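Local coordinates for protein bifunctional enzyme IspD/IspF (Campylobacter jejuni, PDB 1W55) that catalyses two steps of isoprenoid precursor biosynthesis, transferring a cytidylyl group from CTP to methylerythritol phosphate and cyclising the phosphorylated product to methylerythritol 2,4-cyclodiphosphate with release of CMP, at residues K143-P148 / I180-G185; L164-D169 / I173-G178. All blocks are in the same frame, centred on the assembly; numbering follows the deposited sequence.

Contact 1 (K143-P148 / I180-G185). With EDO (1,2-ethanediol), chain F.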
loop_
_atom_site.group_PDB
_atom_site.type_symbol
_atom_site.label_atom_id
_atom_site.label_comp_id
_atom_site.label_asym_id
_atom_site.label_seq_id
_atom_site.Cartn_x
_atom_site.Cartn_y
_atom_site.Cartn_z
ATOM N N LYS A 143 -7.346 2.126 -37.650
ATOM C CA LYS A 143 -7.377 1.050 -36.651
ATOM C C LYS A 143 -5.951 0.639 -36.284
ATOM O O LYS A 143 -5.130 0.394 -37.176
ATOM C CB LYS A 143 -8.095 -0.186 -37.199
ATOM C CG LYS A 143 -9.589 -0.172 -37.054
ATOM C CD LYS A 143 -10.179 -1.540 -37.368
ATOM C CE LYS A 143 -11.678 -1.447 -37.609
ATOM N NZ LYS A 143 -12.024 -0.712 -38.866
ATOM N N LEU A 144 -5.659 0.551 -34.986
ATOM C CA LEU A 144 -4.425 -0.090 -34.527
ATOM C C LEU A 144 -4.769 -1.517 -34.150
ATOM O O LEU A 144 -5.630 -1.751 -33.295
ATOM C CB LEU A 144 -3.790 0.643 -33.342
ATOM C CG LEU A 144 -3.451 2.127 -33.522
ATOM C CD1 LEU A 144 -2.843 2.686 -32.242
ATOM C CD2 LEU A 144 -2.540 2.410 -34.723
ATOM N N ILE A 145 -4.121 -2.473 -34.813
ATOM C CA ILE A 145 -4.441 -3.873 -34.615
ATOM C C ILE A 145 -3.546 -4.504 -33.544
ATOM O O ILE A 145 -2.366 -4.167 -33.402
ATOM C CB ILE A 145 -4.361 -4.667 -35.953
ATOM C CG1 ILE A 145 -5.215 -4.011 -37.050
ATOM C CG2 ILE A 145 -4.775 -6.101 -35.746
ATOM C CD1 ILE A 145 -6.739 -3.980 -36.771
ATOM N N GLN A 146 -4.130 -5.427 -32.798
ATOM C CA GLN A 146 -3.425 -6.111 -31.735
ATOM C C GLN A 146 -3.571 -7.611 -31.959
ATOM O O GLN A 146 -4.152 -8.061 -32.954
ATOM C CB GLN A 146 -3.994 -5.711 -30.363
ATOM C CG GLN A 146 -3.848 -4.228 -29.986
ATOM C CD GLN A 146 -4.297 -3.947 -28.548
ATOM O OE1 GLN A 146 -5.380 -4.381 -28.132
ATOM N NE2 GLN A 146 -3.460 -3.240 -27.784
ATOM N N THR A 147 -3.079 -8.356 -30.986
ATOM C CA THR A 147 -2.995 -9.808 -30.983
ATOM C C THR A 147 -3.448 -10.131 -29.523
ATOM O O THR A 147 -3.351 -9.225 -28.682
ATOM C CB THR A 147 -1.494 -10.105 -31.294
ATOM O OG1 THR A 147 -1.328 -10.625 -32.625
ATOM C CG2 THR A 147 -0.876 -11.079 -30.402
ATOM N N PRO A 148 -3.962 -11.325 -29.172
ATOM C CA PRO A 148 -4.119 -12.511 -30.030
ATOM C C PRO A 148 -5.139 -12.380 -31.159
ATOM O O PRO A 148 -6.058 -11.563 -31.095
ATOM C CB PRO A 148 -4.606 -13.604 -29.059
ATOM C CG PRO A 148 -4.426 -13.054 -27.662
ATOM C CD PRO A 148 -4.452 -11.566 -27.803
ATOM N N ILE A 180 -13.050 -10.331 -41.666
ATOM C CA ILE A 180 -12.479 -10.023 -40.364
ATOM C C ILE A 180 -13.546 -9.502 -39.406
ATOM O O ILE A 180 -14.352 -8.651 -39.775
ATOM C CB ILE A 180 -11.357 -8.956 -40.504
ATOM C CG1 ILE A 180 -10.475 -9.224 -41.740
ATOM C CG2 ILE A 180 -10.530 -8.845 -39.189
ATOM C CD1 ILE A 180 -9.691 -10.515 -41.694
ATOM N N TRP A 181 -13.542 -10.013 -38.181
ATOM C CA TRP A 181 -14.345 -9.450 -37.104
ATOM C C TRP A 181 -13.425 -8.688 -36.132
ATOM O O TRP A 181 -12.467 -9.256 -35.589
ATOM C CB TRP A 181 -15.141 -10.545 -36.375
ATOM C CG TRP A 181 -16.147 -9.994 -35.401
ATOM C CD1 TRP A 181 -16.005 -9.896 -34.046
ATOM C CD2 TRP A 181 -17.433 -9.443 -35.707
ATOM N NE1 TRP A 181 -17.124 -9.324 -33.488
ATOM C CE2 TRP A 181 -18.019 -9.035 -34.485
ATOM C CE3 TRP A 181 -18.158 -9.254 -36.894
ATOM C CZ2 TRP A 181 -19.296 -8.451 -34.414
ATOM C CZ3 TRP A 181 -19.430 -8.672 -36.824
ATOM C CH2 TRP A 181 -19.982 -8.278 -35.590
ATOM N N PHE A 182 -13.708 -7.400 -35.946
ATOM C CA PHE A 182 -12.932 -6.557 -35.043
ATOM C C PHE A 182 -13.569 -6.483 -33.656
ATOM O O PHE A 182 -14.759 -6.208 -33.513
ATOM C CB PHE A 182 -12.737 -5.155 -35.625
ATOM C CG PHE A 182 -11.993 -5.144 -36.932
ATOM C CD1 PHE A 182 -12.689 -5.112 -38.144
ATOM C CD2 PHE A 182 -10.598 -5.188 -36.959
ATOM C CE1 PHE A 182 -12.009 -5.115 -39.365
ATOM C CE2 PHE A 182 -9.911 -5.192 -38.174
ATOM C CZ PHE A 182 -10.625 -5.151 -39.383
ATOM N N VAL A 183 -12.755 -6.739 -32.640
ATOM C CA VAL A 183 -13.198 -6.732 -31.254
ATOM C C VAL A 183 -12.410 -5.614 -30.577
ATOM O O VAL A 183 -11.273 -5.354 -30.967
ATOM C CB VAL A 183 -12.929 -8.137 -30.628
ATOM C CG1 VAL A 183 -12.238 -8.062 -29.278
ATOM C CG2 VAL A 183 -14.202 -8.948 -30.564
ATOM N N GLU A 184 -12.996 -4.926 -29.602
ATOM C CA GLU A 184 -12.265 -3.850 -28.914
ATOM C C GLU A 184 -11.006 -4.401 -28.224
ATOM O O GLU A 184 -11.059 -5.445 -27.568
ATOM C CB GLU A 184 -13.179 -3.100 -27.926
ATOM C CG GLU A 184 -12.466 -2.204 -26.907
ATOM C CD GLU A 184 -12.072 -0.825 -27.440
ATOM O OE1 GLU A 184 -12.236 -0.536 -28.646
ATOM O OE2 GLU A 184 -11.591 -0.006 -26.631
ATOM N N GLY A 185 -9.878 -3.713 -28.404
ATOM C CA GLY A 185 -8.619 -4.127 -27.802
ATOM C C GLY A 185 -8.431 -3.622 -26.377
ATOM O O GLY A 185 -9.394 -3.219 -25.724
HETATM C C1 EDO F . 0.796 -7.636 -35.082
HETATM O O1 EDO F . 1.753 -7.181 -34.137
HETATM C C2 EDO F . -0.498 -6.872 -34.902
HETATM O O2 EDO F . -0.216 -5.492 -34.873
#
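Lys-143 lies across the ring of Phe-182, and the two side chains cross at about a right angle. Lys-143 CE sits over the middle of one face, 3.8 Å from the centroid of the Phe-182 ring in a CH-pi contact. The lysine chain runs out straight until a bend at chi4, 68°, which leaves its amine over the same face. Lys-143 NZ is 4.5 Å from the centroid of the Phe-182 ring, a cation-pi pair. At the ring's edge, near its plane, Ile-145 brings CD1 to 3.7 Å from Phe-182 CE2. The opposite face is backed by Ile-180 CG2 of the same strand, offset toward the rim, so the ring is held between methyl and methylenes. Further along, Gln-146 OE1 approaches Gly-185 CA at 3.3 Å, while its NE2 is hydrogen-bonded to Glu-186 O.

No hydrogen bond joins 143-148 to 180-185. In the mixed sheet of this GT-A-like cytidylyltransferase domain, strand 119-124 pairs with both, and the side chains meet over it, Ile-145 and Phe-182 each resting on Thr-121. A 1,2-ethanediol, probably from the crystallisation liquor, donates from O2 to Ile-145 O at 2.9 Å; it also hydrogen-bonds the pocket residues Asp-96 and Lys-191 and Thr-129 N of the second subunit, so the end of strand 142-145 comes close to the active site. The pair illustrates how an ammonium can pack over an aromatic face while its polar end is satisfied elsewhere: Lys-143 NZ is hydrogen-bonded to Asn-134 OD1 of the second subunit, which probably offsets part of the cost of its partial burial at the interface.

Contact 2 (L164-D169 / I173-G178); sequences LEFTDD and IAAMGG
The ring of Phe-166 meets the methyl of Ala-175 obliquely, with CB 3.9 Å from CZ. Thr-171 and Ala-172, on the helix between the two segments, also touch this ring, and Leu-160 packs on it from a loop. Having CG beside the backbone N (chi1 -62°) turns the phenyl from its loop toward the helix end.

The two segments illustrate how a short helix, here 169-174, is closed by an N-cap at one end and a Schellman motif at the other. Asp-168 is the N-cap, and its carboxylate caps a backbone N of the first turn while also bonding the hydroxyls of Ser-170 and Thr-171. One turn on, Ile-173 N donates to Asp-169 O at 2.9 Å, nearly straight at 168°, with the donor tilted 22° from the carbonyl plane. Ile-173 CG1 lies 3.2 Å from Asp-169 O. In the Schellman motif, Gly-178 N bonds to Ile-173 O and Gly-177 N to Ala-174 O, Gly-177 having the positive phi of the C-prime residue. Met-176 N reaches Ile-173 O as well, from the opposite face of its plane to Gly-178 N. The carboxylate of Asp-169 forms a salt bridge with Arg-76, a residue of the cytidine-5'-monophosphate pocket.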
loop_
_atom_site.group_PDB
_atom_site.type_symbol
_atom_site.label_atom_id
_atom_site.label_comp_id
_atom_site.label_asym_id
_atom_site.label_seq_id
_atom_site.Cartn_x
_atom_site.Cartn_y
_atom_site.Cartn_z
ATOM N N LEU A 164 4.911 -13.454 -47.725
ATOM C CA LEU A 164 5.392 -13.566 -46.354
ATOM C C LEU A 164 5.705 -12.206 -45.715
ATOM O O LEU A 164 6.501 -12.127 -44.768
ATOM C CB LEU A 164 6.599 -14.512 -46.289
ATOM C CG LEU A 164 6.334 -15.936 -46.798
ATOM C CD1 LEU A 164 7.614 -16.757 -46.854
ATOM C CD2 LEU A 164 5.269 -16.642 -45.950
ATOM N N GLU A 165 5.056 -11.154 -46.218
ATOM C CA GLU A 165 5.309 -9.775 -45.764
ATOM C C GLU A 165 4.287 -9.251 -44.748
ATOM O O GLU A 165 4.521 -8.212 -44.108
ATOM C CB GLU A 165 5.347 -8.798 -46.954
ATOM C CG GLU A 165 6.502 -9.006 -47.922
ATOM C CD GLU A 165 7.799 -8.405 -47.414
ATOM O OE1 GLU A 165 8.068 -7.220 -47.729
ATOM O OE2 GLU A 165 8.546 -9.115 -46.697
ATOM N N PHE A 166 3.153 -9.949 -44.630
ATOM C CA PHE A 166 2.065 -9.553 -43.732
ATOM C C PHE A 166 2.569 -9.403 -42.292
ATOM O O PHE A 166 3.299 -10.267 -41.793
ATOM C CB PHE A 166 0.946 -10.597 -43.771
ATOM C CG PHE A 166 0.300 -10.761 -45.119
ATOM C CD1 PHE A 166 0.342 -11.995 -45.779
ATOM C CD2 PHE A 166 -0.363 -9.696 -45.728
ATOM C CE1 PHE A 166 -0.270 -12.169 -47.017
ATOM C CE2 PHE A 166 -0.981 -9.858 -46.980
ATOM C CZ PHE A 166 -0.929 -11.099 -47.620
ATOM N N THR A 167 2.211 -8.293 -41.650
ATOM C CA THR A 167 2.657 -8.017 -40.282
ATOM C C THR A 167 1.659 -8.547 -39.250
ATOM O O THR A 167 1.938 -8.539 -38.049
ATOM C CB THR A 167 2.873 -6.511 -40.052
ATOM O OG1 THR A 167 1.633 -5.825 -40.261
ATOM C CG2 THR A 167 3.837 -5.907 -41.096
ATOM N N ASP A 168 0.491 -8.979 -39.719
ATOM C CA ASP A 168 -0.497 -9.626 -38.860
ATOM C C ASP A 168 -1.304 -10.639 -39.670
ATOM O O ASP A 168 -1.090 -10.791 -40.883
ATOM C CB ASP A 168 -1.407 -8.593 -38.176
ATOM C CG ASP A 168 -2.687 -8.318 -38.962
ATOM O OD1 ASP A 168 -2.625 -8.235 -40.209
ATOM O OD2 ASP A 168 -3.801 -8.175 -38.415
ATOM N N ASP A 169 -2.228 -11.319 -38.995
ATOM C CA ASP A 169 -3.015 -12.363 -39.619
ATOM C C ASP A 169 -4.257 -11.824 -40.326
ATOM O O ASP A 169 -4.710 -12.421 -41.300
ATOM C CB ASP A 169 -3.385 -13.431 -38.590
ATOM C CG ASP A 169 -2.157 -14.030 -37.895
ATOM O OD1 ASP A 169 -1.013 -13.686 -38.269
ATOM O OD2 ASP A 169 -2.238 -14.842 -36.954
ATOM N N ILE A 173 -5.397 -12.791 -44.127
ATOM C CA ILE A 173 -6.698 -13.392 -44.411
ATOM C C ILE A 173 -7.550 -12.503 -45.324
ATOM O O ILE A 173 -8.164 -12.994 -46.272
ATOM C CB ILE A 173 -7.461 -13.688 -43.092
ATOM C CG1 ILE A 173 -6.715 -14.740 -42.255
ATOM C CG2 ILE A 173 -8.929 -14.064 -43.376
ATOM C CD1 ILE A 173 -7.125 -16.184 -42.503
ATOM N N ALA A 174 -7.577 -11.204 -45.028
ATOM C CA ALA A 174 -8.335 -10.234 -45.816
ATOM C C ALA A 174 -7.891 -10.174 -47.286
ATOM O O ALA A 174 -8.739 -10.048 -48.177
ATOM C CB ALA A 174 -8.274 -8.850 -45.181
ATOM N N ALA A 175 -6.577 -10.278 -47.530
ATOM C CA ALA A 175 -6.011 -10.189 -48.882
ATOM C C ALA A 175 -6.425 -11.346 -49.807
ATOM O O ALA A 175 -6.264 -11.257 -51.025
ATOM C CB ALA A 175 -4.483 -10.051 -48.834
ATOM N N MET A 176 -6.954 -12.423 -49.232
ATOM C CA MET A 176 -7.511 -13.512 -50.024
ATOM C C MET A 176 -9.040 -13.516 -49.983
ATOM O O MET A 176 -9.672 -14.534 -50.278
ATOM C CB MET A 176 -6.951 -14.861 -49.566
ATOM C CG MET A 176 -5.552 -15.122 -50.077
ATOM S SD MET A 176 -5.251 -16.814 -50.606
ATOM C CE MET A 176 -3.542 -16.628 -51.193
ATOM N N GLY A 177 -9.622 -12.376 -49.616
ATOM C CA GLY A 177 -11.064 -12.209 -49.584
ATOM C C GLY A 177 -11.783 -12.673 -48.325
ATOM O O GLY A 177 -13.017 -12.631 -48.271
ATOM N N GLY A 178 -11.026 -13.112 -47.317
ATOM C CA GLY A 178 -11.594 -13.528 -46.044
ATOM C C GLY A 178 -12.167 -12.374 -45.239
ATOM O O GLY A 178 -11.766 -11.221 -45.409
#

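How the contacts relate
Contact 2 is nested within the chain excursion closed by contact 1, and their centres are 14 Å apart. Strand 180-184 directly follows helix 169-174, and the two contacts touch where Ile-180 CD1 lies 4.0 Å from Ile-173 CG2. At a second junction, Ile-145 CG2 packs 3.5 Å from Asp-168 OD2, bringing the end of strand 142-145 up to the helix N-cap. Both belong to the cytidylyltransferase part and lie near its active site: the side chains of Gln-146 and Asp-169 are about 11 and 9 Å from bound cytidine-5'-monophosphate. The side chain of Gln-146 is also about 7 Å from that of Lys-191, predicted to position methylerythritol phosphate. Each contact also reaches the second subunit.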